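Local atomic coordinates of cytosolic phospholipase A2 delta (Homo sapiens, PDB entry 5IZ5), a protein that hydrolyses glycerophospholipids at the sn-2 position in a calcium-dependent manner, preferring linoleic acid there and releasing a fatty acid and a lysophospholipid. Residues 28-33 with 51-56; 87-92 with 635-640; 158-163 with 284-289. The protein carries 3 engineered substitutions. All blocks are in the same frame, centred on the assembly; numbering follows the deposited sequence.

From the N terminus, interaction 1 comes first and closes a short loop: 17 residues separate 28-33 from 51-56, the facing strands of the N-terminal C2 domain. Interaction 2 opens further on, at 87-92, and closes only at 635-640 in the catalytic region. Interaction 3, between 158-163 and 284-289, begins and ends within that long span, so it nests there and no contacts cross. Interactions 1 and 2 meet in one sheet, where Ser-56 N lies 2.9 Å from Val-91 O, a probable hydrogen bond. Interactions 2 and 3 touch through Val-88 CG1 and Val-161 CG1, 3.7 Å apart. The first packs the C2 interior; the others tie the N-terminal region to the catalytic region.

Interaction 1 of 3, residues 28-33 with 51-56; sequences LTVRVL and VILQLS
Val-32 and Val-51 meet tip to tip inside the beta sandwich of the N-terminal C2 domain, each sending a methyl from its own sheet into the core. The evidence for sheet-on-sheet packing is twofold: the axes of strands 28-33 and 51-55 come no closer than 9.9 Å, and no hydrogen bond joins them. Their directions differ by 162°, so the strands run nearly antiparallel across the sandwich.

Val-32 divides its work between two partners. CG1, anti to the backbone N (chi1 179°), reaches Val-51 CG2 at 3.8 Å. The other branch, CG2, passes alongside Leu-53, the two side chains sliding past each other in opposite directions, and lies 4.0 Å from Leu-53 CD2. Because CD1 of Leu-53 is 4.1 Å from the same Val-32 CG2, this methyl rests against both ends of the leucine fork. Val-30 approaches that fork differently, head on and tip to tip.

All four side chains are buried. Strand 75-85, paired with 21-36, supplies Trp-76 against Val-51 and Phe-80 against Leu-53; from their own sheet, Ile-96 and Leu-94 of the adjacent strand 91-98 touch Val-51 and Leu-53 respectively. The predicted calcium ligand Asp-98 lies further along that strand, its side chain about 11 Å from that of Val-51, so this is core packing near the end where calcium is predicted to bind and not part of the site.

Leu-53 thereby bridges two valines of one strand: besides its contact with Val-32, its CD1 sits 4.0 Å from Val-30 CG1.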
ATOM      1  N   LEU B  28     -14.752 -29.293  12.960  1.00 69.67           N
ATOM      2  CA  LEU B  28     -13.511 -29.779  13.579  1.00 71.52           C
ATOM      3  C   LEU B  28     -13.651 -29.863  15.100  1.00 71.87           C
ATOM      4  O   LEU B  28     -13.989 -28.875  15.750  1.00 74.76           O
ATOM      5  CB  LEU B  28     -12.321 -28.870  13.231  1.00 70.48           C
ATOM      6  CG  LEU B  28     -10.948 -29.297  13.783  1.00 71.82           C
ATOM      7  CD1 LEU B  28     -10.515 -30.634  13.194  1.00 72.17           C
ATOM      8  CD2 LEU B  28      -9.885 -28.233  13.525  1.00 71.83           C
ATOM      9  N   THR B  29     -13.376 -31.037  15.663  1.00 70.54           N
ATOM     10  CA  THR B  29     -13.265 -31.172  17.121  1.00 70.68           C
ATOM     11  C   THR B  29     -11.782 -31.235  17.489  1.00 69.07           C
ATOM     12  O   THR B  29     -11.040 -32.087  16.987  1.00 67.81           O
ATOM     13  CB  THR B  29     -14.026 -32.390  17.698  1.00 72.76           C
ATOM     14  OG1 THR B  29     -13.247 -33.582  17.548  1.00 76.78           O
ATOM     15  CG2 THR B  29     -15.368 -32.577  17.013  1.00 72.07           C
ATOM     16  N   VAL B  30     -11.352 -30.309  18.344  1.00 70.06           N
ATOM     17  CA  VAL B  30      -9.970 -30.258  18.815  1.00 70.22           C
ATOM     18  C   VAL B  30      -9.974 -30.660  20.281  1.00 71.94           C
ATOM     19  O   VAL B  30     -10.514 -29.934  21.122  1.00 71.27           O
ATOM     20  CB  VAL B  30      -9.374 -28.841  18.669  1.00 68.73           C
ATOM     21  CG1 VAL B  30      -7.911 -28.815  19.112  1.00 68.37           C
ATOM     22  CG2 VAL B  30      -9.499 -28.359  17.230  1.00 68.56           C
ATOM     23  N   ARG B  31      -9.385 -31.815  20.586  1.00 75.54           N
ATOM     24  CA  ARG B  31      -9.327 -32.302  21.968  1.00 78.26           C
ATOM     25  C   ARG B  31      -7.937 -32.081  22.559  1.00 75.84           C
ATOM     26  O   ARG B  31      -6.985 -32.778  22.206  1.00 75.22           O
ATOM     27  CB  ARG B  31      -9.710 -33.783  22.045  1.00 81.39           C
ATOM     28  CG  ARG B  31      -9.864 -34.308  23.470  1.00 84.06           C
ATOM     29  CD  ARG B  31     -10.432 -35.723  23.509  1.00 84.86           C
ATOM     30  NE  ARG B  31     -11.866 -35.760  23.213  1.00 84.20           N
ATOM     31  CZ  ARG B  31     -12.833 -35.397  24.058  1.00 83.49           C
ATOM     32  NH1 ARG B  31     -12.544 -34.947  25.276  1.00 84.38           N
ATOM     33  NH2 ARG B  31     -14.105 -35.474  23.678  1.00 82.58           N
ATOM     34  N   VAL B  32      -7.841 -31.108  23.463  1.00 75.69           N
ATOM     35  CA  VAL B  32      -6.591 -30.789  24.153  1.00 77.19           C
ATOM     36  C   VAL B  32      -6.429 -31.783  25.299  1.00 77.27           C
ATOM     37  O   VAL B  32      -7.176 -31.739  26.274  1.00 77.76           O
ATOM     38  CB  VAL B  32      -6.608 -29.341  24.701  1.00 77.30           C
ATOM     39  CG1 VAL B  32      -5.313 -29.009  25.437  1.00 77.27           C
ATOM     40  CG2 VAL B  32      -6.837 -28.350  23.570  1.00 77.11           C
ATOM     41  N   LEU B  33      -5.459 -32.684  25.177  1.00 78.85           N
ATOM     42  CA  LEU B  33      -5.292 -33.763  26.149  1.00 80.32           C
ATOM     43  C   LEU B  33      -4.425 -33.346  27.335  1.00 81.38           C
ATOM     44  O   LEU B  33      -4.924 -33.177  28.451  1.00 79.66           O
ATOM     45  CB  LEU B  33      -4.697 -35.003  25.470  1.00 80.18           C
ATOM     46  CG  LEU B  33      -5.555 -35.640  24.376  1.00 79.56           C
ATOM     47  CD1 LEU B  33      -4.744 -36.670  23.605  1.00 79.64           C
ATOM     48  CD2 LEU B  33      -6.804 -36.269  24.977  1.00 79.08           C
ATOM     49  N   VAL B  51      -4.531 -23.656  28.288  1.00 65.33           N
ATOM     50  CA  VAL B  51      -4.321 -23.592  26.843  1.00 64.46           C
ATOM     51  C   VAL B  51      -5.325 -22.648  26.191  1.00 62.84           C
ATOM     52  O   VAL B  51      -6.514 -22.659  26.510  1.00 62.38           O
ATOM     53  CB  VAL B  51      -4.431 -24.980  26.178  1.00 66.09           C
ATOM     54  CG1 VAL B  51      -4.124 -24.886  24.688  1.00 66.60           C
ATOM     55  CG2 VAL B  51      -3.486 -25.966  26.846  1.00 65.80           C
ATOM     56  N   ILE B  52      -4.825 -21.832  25.272  1.00 61.70           N
ATOM     57  CA  ILE B  52      -5.663 -20.980  24.446  1.00 62.36           C
ATOM     58  C   ILE B  52      -5.687 -21.564  23.036  1.00 61.06           C
ATOM     59  O   ILE B  52      -4.648 -21.994  22.529  1.00 59.99           O
ATOM     60  CB  ILE B  52      -5.142 -19.526  24.463  1.00 63.36           C
ATOM     61  CG1 ILE B  52      -5.390 -18.937  25.865  1.00 65.40           C
ATOM     62  CG2 ILE B  52      -5.798 -18.680  23.378  1.00 63.59           C
ATOM     63  CD1 ILE B  52      -5.337 -17.425  25.993  1.00 68.48           C
ATOM     64  N   LEU B  53      -6.874 -21.604  22.427  1.00 59.60           N
ATOM     65  CA  LEU B  53      -7.019 -21.968  21.021  1.00 58.53           C
ATOM     66  C   LEU B  53      -7.590 -20.794  20.245  1.00 56.82           C
ATOM     67  O   LEU B  53      -8.635 -20.241  20.608  1.00 55.75           O
ATOM     68  CB  LEU B  53      -7.945 -23.167  20.832  1.00 58.49           C
ATOM     69  CG  LEU B  53      -7.691 -24.434  21.643  1.00 62.15           C
ATOM     70  CD1 LEU B  53      -8.668 -25.513  21.201  1.00 63.88           C
ATOM     71  CD2 LEU B  53      -6.263 -24.925  21.490  1.00 64.18           C
ATOM     72  N   GLN B  54      -6.896 -20.420  19.177  1.00 55.31           N
ATOM     73  CA  GLN B  54      -7.361 -19.397  18.260  1.00 54.74           C
ATOM     74  C   GLN B  54      -7.224 -19.937  16.851  1.00 52.69           C
ATOM     75  O   GLN B  54      -6.262 -20.625  16.536  1.00 52.70           O
ATOM     76  CB  GLN B  54      -6.518 -18.137  18.395  1.00 55.99           C
ATOM     77  CG  GLN B  54      -6.576 -17.480  19.756  1.00 57.92           C
ATOM     78  CD  GLN B  54      -5.427 -16.512  19.922  1.00 59.13           C
ATOM     79  OE1 GLN B  54      -4.271 -16.932  19.989  1.00 59.09           O
ATOM     80  NE2 GLN B  54      -5.722 -15.225  19.957  1.00 58.80           N
ATOM     81  N   LEU B  55      -8.181 -19.599  16.004  1.00 51.53           N
ATOM     82  CA  LEU B  55      -8.143 -19.969  14.603  1.00 50.20           C
ATOM     83  C   LEU B  55      -7.989 -18.692  13.806  1.00 47.21           C
ATOM     84  O   LEU B  55      -8.725 -17.735  14.025  1.00 46.98           O
ATOM     85  CB  LEU B  55      -9.427 -20.696  14.206  1.00 50.79           C
ATOM     86  CG  LEU B  55      -9.473 -21.330  12.816  1.00 52.67           C
ATOM     87  CD1 LEU B  55      -8.480 -22.476  12.691  1.00 53.48           C
ATOM     88  CD2 LEU B  55     -10.879 -21.811  12.497  1.00 53.80           C
ATOM     89  N   SER B  56      -7.032 -18.683  12.883  1.00 46.69           N
ATOM     90  CA  SER B  56      -6.710 -17.490  12.098  1.00 45.14           C
ATOM     91  C   SER B  56      -7.920 -16.913  11.354  1.00 43.48           C
ATOM     92  O   SER B  56      -7.984 -15.713  11.111  1.00 45.51           O
ATOM     93  CB  SER B  56      -5.579 -17.807  11.110  1.00 44.11           C
ATOM     94  OG  SER B  56      -5.950 -18.850  10.224  1.00 42.89           O
TER

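Interaction 2 of 3, residues 87-92 with 635-640; sequences QVKNVL and SMPSQL
Lys-89, Val-91 and Pro-637 make the apolar part of this contact between the C2-domain loop at the start of strand 91-98 and a catalytic-region loop. The proline ring is its centre: Pro-637 CG lies 3.6 Å from Val-91 CG2 and equally 3.6 Å from Lys-89 CG. The Val-91 and Pro-637 side chains cross at about a right angle, whereas the lysine lies aslant to the proline, using the aliphatic root of its chain, with Lys-89 CB 4.0 Å from Pro-637 CB. The lysine bends at chi2 (68°), and its ammonium group forms a salt bridge with Asp-114 within the C2 domain. Its hydrocarbon part therefore serves the interface while its charge is paired elsewhere.

A second kind of contact is van der Waals packing of a polar group. Val-91 turns its other methyl to Ser-638, with CG1 3.8 Å from OG, and Val-91 CB stands 4.0 Å from Ser-638 CB. No hydrogen bond crosses between the two segments.

Backbone bonds shape the catalytic-region loop. Gln-639 N donates to Met-636 O at 3.0 Å, and Leu-640 N to Pro-637 O at 3.2 Å, two successive i+3 bonds around the 3-10 segment 637-638, whose Pro-637 and Ser-638 face the C2 domain.

This loop follows helix 631-634 and precedes strand 649-650, while 87-92 leads into strand 91-98. Close by, backbone hydrogen bonds between Lys-89 and Leu-615 and between Gln-87 and Gln-617 join the same C2 loop to strand 614-615 and the loop after it, so this packing extends a larger interdomain seam.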
ATOM      1  N   GLN B  87     -12.053 -24.198   1.745  1.00 49.10           N
ATOM      2  CA  GLN B  87     -11.497 -23.337   0.698  1.00 48.92           C
ATOM      3  C   GLN B  87     -10.599 -22.189   1.187  1.00 46.83           C
ATOM      4  O   GLN B  87     -10.015 -21.460   0.360  1.00 48.20           O
ATOM      5  CB  GLN B  87     -12.628 -22.741  -0.127  1.00 50.72           C
ATOM      6  CG  GLN B  87     -13.414 -23.730  -0.965  1.00 52.70           C
ATOM      7  CD  GLN B  87     -12.530 -24.634  -1.806  1.00 54.31           C
ATOM      8  OE1 GLN B  87     -12.130 -25.699  -1.342  1.00 56.19           O
ATOM      9  NE2 GLN B  87     -12.215 -24.222  -3.031  1.00 56.08           N
ATOM     10  N   VAL B  88     -10.484 -22.004   2.503  1.00 44.14           N
ATOM     11  CA  VAL B  88      -9.558 -20.998   3.026  1.00 45.03           C
ATOM     12  C   VAL B  88      -8.421 -21.655   3.783  1.00 44.35           C
ATOM     13  O   VAL B  88      -8.510 -22.810   4.191  1.00 42.99           O
ATOM     14  CB  VAL B  88     -10.237 -19.922   3.922  1.00 45.10           C
ATOM     15  CG1 VAL B  88     -11.323 -19.199   3.157  1.00 43.88           C
ATOM     16  CG2 VAL B  88     -10.793 -20.504   5.212  1.00 45.49           C
ATOM     17  N   LYS B  89      -7.335 -20.908   3.937  1.00 45.93           N
ATOM     18  CA  LYS B  89      -6.228 -21.349   4.763  1.00 48.07           C
ATOM     19  C   LYS B  89      -6.593 -21.160   6.230  1.00 48.08           C
ATOM     20  O   LYS B  89      -6.946 -20.064   6.659  1.00 49.03           O
ATOM     21  CB  LYS B  89      -4.943 -20.608   4.420  1.00 50.44           C
ATOM     22  CG  LYS B  89      -3.732 -21.520   4.361  1.00 54.84           C
ATOM     23  CD  LYS B  89      -3.763 -22.497   3.190  1.00 55.37           C
ATOM     24  CE  LYS B  89      -3.006 -23.783   3.480  1.00 56.48           C
ATOM     25  NZ  LYS B  89      -1.729 -23.665   4.225  1.00 59.42           N
ATOM     26  N   ASN B  90      -6.511 -22.248   6.981  1.00 47.08           N
ATOM     27  CA  ASN B  90      -6.888 -22.261   8.384  1.00 46.57           C
ATOM     28  C   ASN B  90      -5.682 -22.625   9.229  1.00 47.46           C
ATOM     29  O   ASN B  90      -5.172 -23.746   9.141  1.00 47.32           O
ATOM     30  CB  ASN B  90      -8.000 -23.273   8.616  1.00 45.20           C
ATOM     31  CG  ASN B  90      -9.299 -22.868   7.957  1.00 46.36           C
ATOM     32  OD1 ASN B  90      -9.881 -21.837   8.298  1.00 45.73           O
ATOM     33  ND2 ASN B  90      -9.759 -23.675   7.003  1.00 46.47           N
ATOM     34  N   VAL B  91      -5.207 -21.664  10.016  1.00 46.73           N
ATOM     35  CA  VAL B  91      -4.084 -21.889  10.904  1.00 47.13           C
ATOM     36  C   VAL B  91      -4.594 -21.839  12.335  1.00 46.93           C
ATOM     37  O   VAL B  91      -5.167 -20.842  12.774  1.00 47.88           O
ATOM     38  CB  VAL B  91      -2.967 -20.850  10.704  1.00 48.69           C
ATOM     39  CG1 VAL B  91      -1.784 -21.157  11.616  1.00 48.88           C
ATOM     40  CG2 VAL B  91      -2.510 -20.833   9.255  1.00 49.54           C
ATOM     41  N   LEU B  92      -4.386 -22.931  13.054  1.00 48.53           N
ATOM     42  CA  LEU B  92      -4.805 -23.027  14.435  1.00 50.46           C
ATOM     43  C   LEU B  92      -3.619 -22.689  15.324  1.00 52.40           C
ATOM     44  O   LEU B  92      -2.535 -23.245  15.165  1.00 51.03           O
ATOM     45  CB  LEU B  92      -5.301 -24.431  14.729  1.00 52.86           C
ATOM     46  CG  LEU B  92      -5.882 -24.652  16.125  1.00 56.03           C
ATOM     47  CD1 LEU B  92      -7.212 -23.934  16.296  1.00 56.16           C
ATOM     48  CD2 LEU B  92      -6.059 -26.136  16.371  1.00 56.96           C
ATOM     49  N   SER B 635       4.629 -17.726   2.999  1.00 76.41           N
ATOM     50  CA  SER B 635       4.175 -19.102   3.299  1.00 73.52           C
ATOM     51  C   SER B 635       3.438 -19.196   4.659  1.00 71.18           C
ATOM     52  O   SER B 635       2.943 -20.267   5.022  1.00 70.61           O
ATOM     53  CB  SER B 635       5.338 -20.115   3.235  1.00 72.61           C
ATOM     54  OG  SER B 635       6.165 -20.047   4.384  1.00 73.25           O
ATOM     55  N   MET B 636       3.369 -18.078   5.390  1.00 67.02           N
ATOM     56  CA  MET B 636       2.678 -17.992   6.682  1.00 65.00           C
ATOM     57  C   MET B 636       1.383 -17.196   6.537  1.00 60.74           C
ATOM     58  O   MET B 636       1.361 -15.974   6.731  1.00 54.93           O
ATOM     59  CB  MET B 636       3.566 -17.333   7.740  1.00 69.44           C
ATOM     60  CG  MET B 636       4.851 -18.093   8.037  1.00 73.77           C
ATOM     61  SD  MET B 636       4.604 -19.726   8.772  1.00 80.86           S
ATOM     62  CE  MET B 636       4.026 -19.281  10.409  1.00 75.61           C
ATOM     63  N   PRO B 637       0.287 -17.890   6.213  1.00 59.41           N
ATOM     64  CA  PRO B 637      -0.930 -17.171   5.866  1.00 60.73           C
ATOM     65  C   PRO B 637      -1.551 -16.377   7.022  1.00 61.92           C
ATOM     66  O   PRO B 637      -2.103 -15.301   6.792  1.00 62.58           O
ATOM     67  CB  PRO B 637      -1.855 -18.283   5.371  1.00 61.52           C
ATOM     68  CG  PRO B 637      -1.397 -19.488   6.112  1.00 61.35           C
ATOM     69  CD  PRO B 637       0.090 -19.351   6.192  1.00 59.38           C
ATOM     70  N   SER B 638      -1.434 -16.871   8.252  1.00 61.97           N
ATOM     71  CA  SER B 638      -1.938 -16.124   9.408  1.00 61.23           C
ATOM     72  C   SER B 638      -1.162 -14.823   9.670  1.00 61.08           C
ATOM     73  O   SER B 638      -1.679 -13.933  10.341  1.00 60.93           O
ATOM     74  CB  SER B 638      -1.956 -17.007  10.660  1.00 61.01           C
ATOM     75  OG  SER B 638      -0.704 -17.636  10.860  1.00 61.63           O
ATOM     76  N   GLN B 639       0.056 -14.708   9.133  1.00 59.09           N
ATOM     77  CA  GLN B 639       0.873 -13.497   9.289  1.00 57.92           C
ATOM     78  C   GLN B 639       0.829 -12.552   8.080  1.00 54.88           C
ATOM     79  O   GLN B 639       1.630 -11.623   8.007  1.00 52.79           O
ATOM     80  CB  GLN B 639       2.333 -13.870   9.563  1.00 62.03           C
ATOM     81  CG  GLN B 639       2.515 -15.040  10.523  1.00 68.11           C
ATOM     82  CD  GLN B 639       3.977 -15.289  10.868  1.00 72.70           C
ATOM     83  OE1 GLN B 639       4.813 -15.490   9.979  1.00 74.63           O
ATOM     84  NE2 GLN B 639       4.294 -15.280  12.162  1.00 75.65           N
ATOM     85  N   LEU B 640      -0.094 -12.772   7.145  1.00 48.92           N
ATOM     86  CA  LEU B 640      -0.200 -11.893   5.972  1.00 45.53           C
ATOM     87  C   LEU B 640      -1.054 -10.652   6.239  1.00 42.38           C
ATOM     88  O   LEU B 640      -1.655 -10.529   7.298  1.00 40.53           O
ATOM     89  CB  LEU B 640      -0.719 -12.680   4.764  1.00 44.75           C
ATOM     90  CG  LEU B 640       0.255 -13.721   4.195  1.00 45.25           C
ATOM     91  CD1 LEU B 640      -0.265 -14.287   2.886  1.00 45.63           C
ATOM     92  CD2 LEU B 640       1.647 -13.144   3.985  1.00 46.47           C
TER

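Interaction 3 of 3, residues 158-163 with 284-289; sequences KVIVAR and VHLGFN
Val-159 and Phe-288 approach obliquely, one from the foot of strand 160-172 and the other from just past strand 285-286, where the N-terminal beta-rich region meets the start of the catalytic region. The modelled distances are shorter than ordinary packing: Val-159 CG1 is 3.2 Å from Phe-288 CE2 and 3.3 Å from its CZ. The valine's conformation is also unusual, for at chi1 -12° CG1 nearly eclipses the backbone N. Short distance and eclipsed torsion involve the same methyl, so its exact placement is doubtful, although the pairing of valine with ring is clear. Val-159 CG2 lies at a more ordinary 4.0 Å from Phe-288 CZ.

The second pair is more relaxed. Ile-160 splits its branches: CG2, set anti to the backbone N, points across the contact, while the longer arm ending in CD1 leads away. Leu-286 answers with an extended chain whose CG lies beside its own backbone N (chi1 -63°), carrying both methyls to the isoleucine. CD2 comes to 3.8 Å from Ile-160 CG2 and CD1 to 4.1 Å, the two side chains crossing at about a right angle.

Other residues join each pair. His-622 meets the Phe-288 ring with planes inclined at about 40° and also touches Val-159; Leu-286 rests on Ala-499 of strand 499-501, in the sheet to which 285-286 belongs. The Cys-167 to Cys-278 disulfide separately links strand 160-172 to the chain leading into 284-289.

Across the two segments there is no hydrogen bond or salt bridge. Adhesion here therefore rests on hydrocarbon and aromatic surface, buried on the Val-159 and Ile-160 side and only partly so at Leu-286 and Phe-288, and depends on shape more than on directional bonding.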
ATOM      1  N   LYS B 158      -9.204 -16.475  -5.985  1.00 44.84           N
ATOM      2  CA  LYS B 158      -8.331 -17.642  -5.772  1.00 46.05           C
ATOM      3  C   LYS B 158      -7.091 -17.380  -4.907  1.00 45.13           C
ATOM      4  O   LYS B 158      -6.293 -18.292  -4.692  1.00 43.72           O
ATOM      5  CB  LYS B 158      -7.935 -18.301  -7.101  1.00 49.13           C
ATOM      6  CG  LYS B 158      -9.118 -18.745  -7.947  1.00 50.92           C
ATOM      7  CD  LYS B 158     -10.016 -19.717  -7.200  1.00 54.51           C
ATOM      8  CE  LYS B 158     -11.160 -20.176  -8.096  1.00 58.53           C
ATOM      9  NZ  LYS B 158     -11.479 -21.626  -7.975  1.00 61.07           N
ATOM     10  N   VAL B 159      -6.933 -16.158  -4.398  1.00 45.12           N
ATOM     11  CA  VAL B 159      -5.904 -15.891  -3.377  1.00 44.92           C
ATOM     12  C   VAL B 159      -6.536 -15.260  -2.129  1.00 43.49           C
ATOM     13  O   VAL B 159      -6.254 -15.693  -1.022  1.00 42.65           O
ATOM     14  CB  VAL B 159      -4.657 -15.129  -3.909  1.00 46.01           C
ATOM     15  CG1 VAL B 159      -4.628 -15.084  -5.426  1.00 47.11           C
ATOM     16  CG2 VAL B 159      -4.516 -13.750  -3.296  1.00 46.45           C
ATOM     17  N   ILE B 160      -7.419 -14.284  -2.319  1.00 41.63           N
ATOM     18  CA  ILE B 160      -8.191 -13.698  -1.233  1.00 42.59           C
ATOM     19  C   ILE B 160      -9.609 -14.244  -1.290  1.00 42.94           C
ATOM     20  O   ILE B 160     -10.167 -14.355  -2.374  1.00 42.85           O
ATOM     21  CB  ILE B 160      -8.279 -12.165  -1.400  1.00 42.63           C
ATOM     22  CG1 ILE B 160      -6.949 -11.482  -1.031  1.00 44.10           C
ATOM     23  CG2 ILE B 160      -9.446 -11.565  -0.624  1.00 43.45           C
ATOM     24  CD1 ILE B 160      -6.479 -11.690   0.393  1.00 44.39           C
ATOM     25  N   VAL B 161     -10.188 -14.528  -0.124  1.00 42.22           N
ATOM     26  CA  VAL B 161     -11.554 -15.023   0.009  1.00 41.90           C
ATOM     27  C   VAL B 161     -12.373 -14.091   0.896  1.00 40.99           C
ATOM     28  O   VAL B 161     -11.970 -13.740   2.012  1.00 41.38           O
ATOM     29  CB  VAL B 161     -11.605 -16.417   0.670  1.00 43.32           C
ATOM     30  CG1 VAL B 161     -13.046 -16.880   0.856  1.00 43.75           C
ATOM     31  CG2 VAL B 161     -10.833 -17.436  -0.152  1.00 43.57           C
ATOM     32  N   ALA B 162     -13.534 -13.707   0.383  1.00 41.01           N
ATOM     33  CA  ALA B 162     -14.539 -13.022   1.163  1.00 40.92           C
ATOM     34  C   ALA B 162     -15.528 -14.068   1.684  1.00 43.21           C
ATOM     35  O   ALA B 162     -16.244 -14.725   0.907  1.00 41.40           O
ATOM     36  CB  ALA B 162     -15.239 -11.995   0.305  1.00 41.76           C
ATOM     37  N   ARG B 163     -15.543 -14.239   3.003  1.00 42.57           N
ATOM     38  CA  ARG B 163     -16.441 -15.195   3.653  1.00 41.18           C
ATOM     39  C   ARG B 163     -17.860 -14.652   3.619  1.00 40.20           C
ATOM     40  O   ARG B 163     -18.054 -13.435   3.544  1.00 38.27           O
ATOM     41  CB  ARG B 163     -16.015 -15.422   5.103  1.00 41.19           C
ATOM     42  CG  ARG B 163     -14.595 -15.945   5.277  1.00 41.82           C
ATOM     43  CD  ARG B 163     -14.419 -17.317   4.655  1.00 43.61           C
ATOM     44  NE  ARG B 163     -15.315 -18.299   5.273  1.00 43.35           N
ATOM     45  CZ  ARG B 163     -15.043 -19.015   6.368  1.00 42.16           C
ATOM     46  NH1 ARG B 163     -13.874 -18.892   6.995  1.00 42.30           N
ATOM     47  NH2 ARG B 163     -15.953 -19.860   6.840  1.00 41.91           N
ATOM     48  N   VAL B 284     -14.596  -3.786  -2.194  1.00 41.06           N
ATOM     49  CA  VAL B 284     -13.261  -4.182  -2.646  1.00 42.10           C
ATOM     50  C   VAL B 284     -13.368  -5.067  -3.895  1.00 41.99           C
ATOM     51  O   VAL B 284     -14.033  -6.104  -3.863  1.00 42.31           O
ATOM     52  CB  VAL B 284     -12.487  -4.909  -1.519  1.00 41.36           C
ATOM     53  CG1 VAL B 284     -11.092  -5.309  -1.982  1.00 40.09           C
ATOM     54  CG2 VAL B 284     -12.390  -4.021  -0.282  1.00 40.90           C
ATOM     55  N   HIS B 285     -12.699  -4.646  -4.973  1.00 43.35           N
ATOM     56  CA  HIS B 285     -12.632  -5.375  -6.242  1.00 45.32           C
ATOM     57  C   HIS B 285     -11.601  -6.500  -6.127  1.00 43.06           C
ATOM     58  O   HIS B 285     -10.439  -6.257  -5.831  1.00 40.51           O
ATOM     59  CB  HIS B 285     -12.202  -4.434  -7.396  1.00 50.28           C
ATOM     60  CG  HIS B 285     -12.965  -3.138  -7.468  1.00 56.93           C
ATOM     61  ND1 HIS B 285     -12.416  -1.982  -7.993  1.00 61.83           N
ATOM     62  CD2 HIS B 285     -14.225  -2.814  -7.087  1.00 60.33           C
ATOM     63  CE1 HIS B 285     -13.307  -1.007  -7.935  1.00 63.71           C
ATOM     64  NE2 HIS B 285     -14.411  -1.483  -7.386  1.00 63.39           N
ATOM     65  N   LEU B 286     -12.029  -7.730  -6.366  1.00 41.87           N
ATOM     66  CA  LEU B 286     -11.147  -8.881  -6.298  1.00 43.37           C
ATOM     67  C   LEU B 286     -10.933  -9.465  -7.684  1.00 46.62           C
ATOM     68  O   LEU B 286     -11.853 -10.018  -8.269  1.00 50.90           O
ATOM     69  CB  LEU B 286     -11.781  -9.950  -5.420  1.00 42.89           C
ATOM     70  CG  LEU B 286     -12.018  -9.616  -3.954  1.00 42.90           C
ATOM     71  CD1 LEU B 286     -12.564 -10.859  -3.270  1.00 44.28           C
ATOM     72  CD2 LEU B 286     -10.772  -9.116  -3.243  1.00 43.20           C
ATOM     73  N   GLY B 287      -9.712  -9.374  -8.195  1.00 46.65           N
ATOM     74  CA  GLY B 287      -9.383  -9.968  -9.488  1.00 48.09           C
ATOM     75  C   GLY B 287      -7.991  -9.565  -9.917  1.00 48.24           C
ATOM     76  O   GLY B 287      -7.494  -8.529  -9.487  1.00 46.63           O
ATOM     77  N   PHE B 288      -7.372 -10.380 -10.769  1.00 50.51           N
ATOM     78  CA  PHE B 288      -5.998 -10.135 -11.224  1.00 52.42           C
ATOM     79  C   PHE B 288      -5.899  -9.632 -12.650  1.00 54.86           C
ATOM     80  O   PHE B 288      -4.873  -9.776 -13.303  1.00 62.45           O
ATOM     81  CB  PHE B 288      -5.165 -11.399 -11.069  1.00 50.05           C
ATOM     82  CG  PHE B 288      -4.833 -11.700  -9.656  1.00 49.16           C
ATOM     83  CD1 PHE B 288      -3.731 -11.109  -9.061  1.00 46.74           C
ATOM     84  CD2 PHE B 288      -5.640 -12.543  -8.908  1.00 47.50           C
ATOM     85  CE1 PHE B 288      -3.422 -11.372  -7.750  1.00 46.06           C
ATOM     86  CE2 PHE B 288      -5.340 -12.812  -7.592  1.00 47.18           C
ATOM     87  CZ  PHE B 288      -4.224 -12.225  -7.010  1.00 46.87           C
ATOM     88  N   ASN B 289      -6.962  -9.033 -13.144  1.00 54.77           N
ATOM     89  CA  ASN B 289      -6.890  -8.413 -14.437  1.00 54.39           C
ATOM     90  C   ASN B 289      -7.301  -6.986 -14.255  1.00 47.89           C
ATOM     91  O   ASN B 289      -7.650  -6.562 -13.153  1.00 44.36           O
ATOM     92  CB  ASN B 289      -7.723  -9.193 -15.451  1.00 58.62           C
ATOM     93  CG  ASN B 289      -6.985 -10.426 -15.963  1.00 63.95           C
ATOM     94  OD1 ASN B 289      -6.026 -10.328 -16.743  1.00 69.65           O
ATOM     95  ND2 ASN B 289      -7.412 -11.590 -15.506  1.00 66.14           N
TER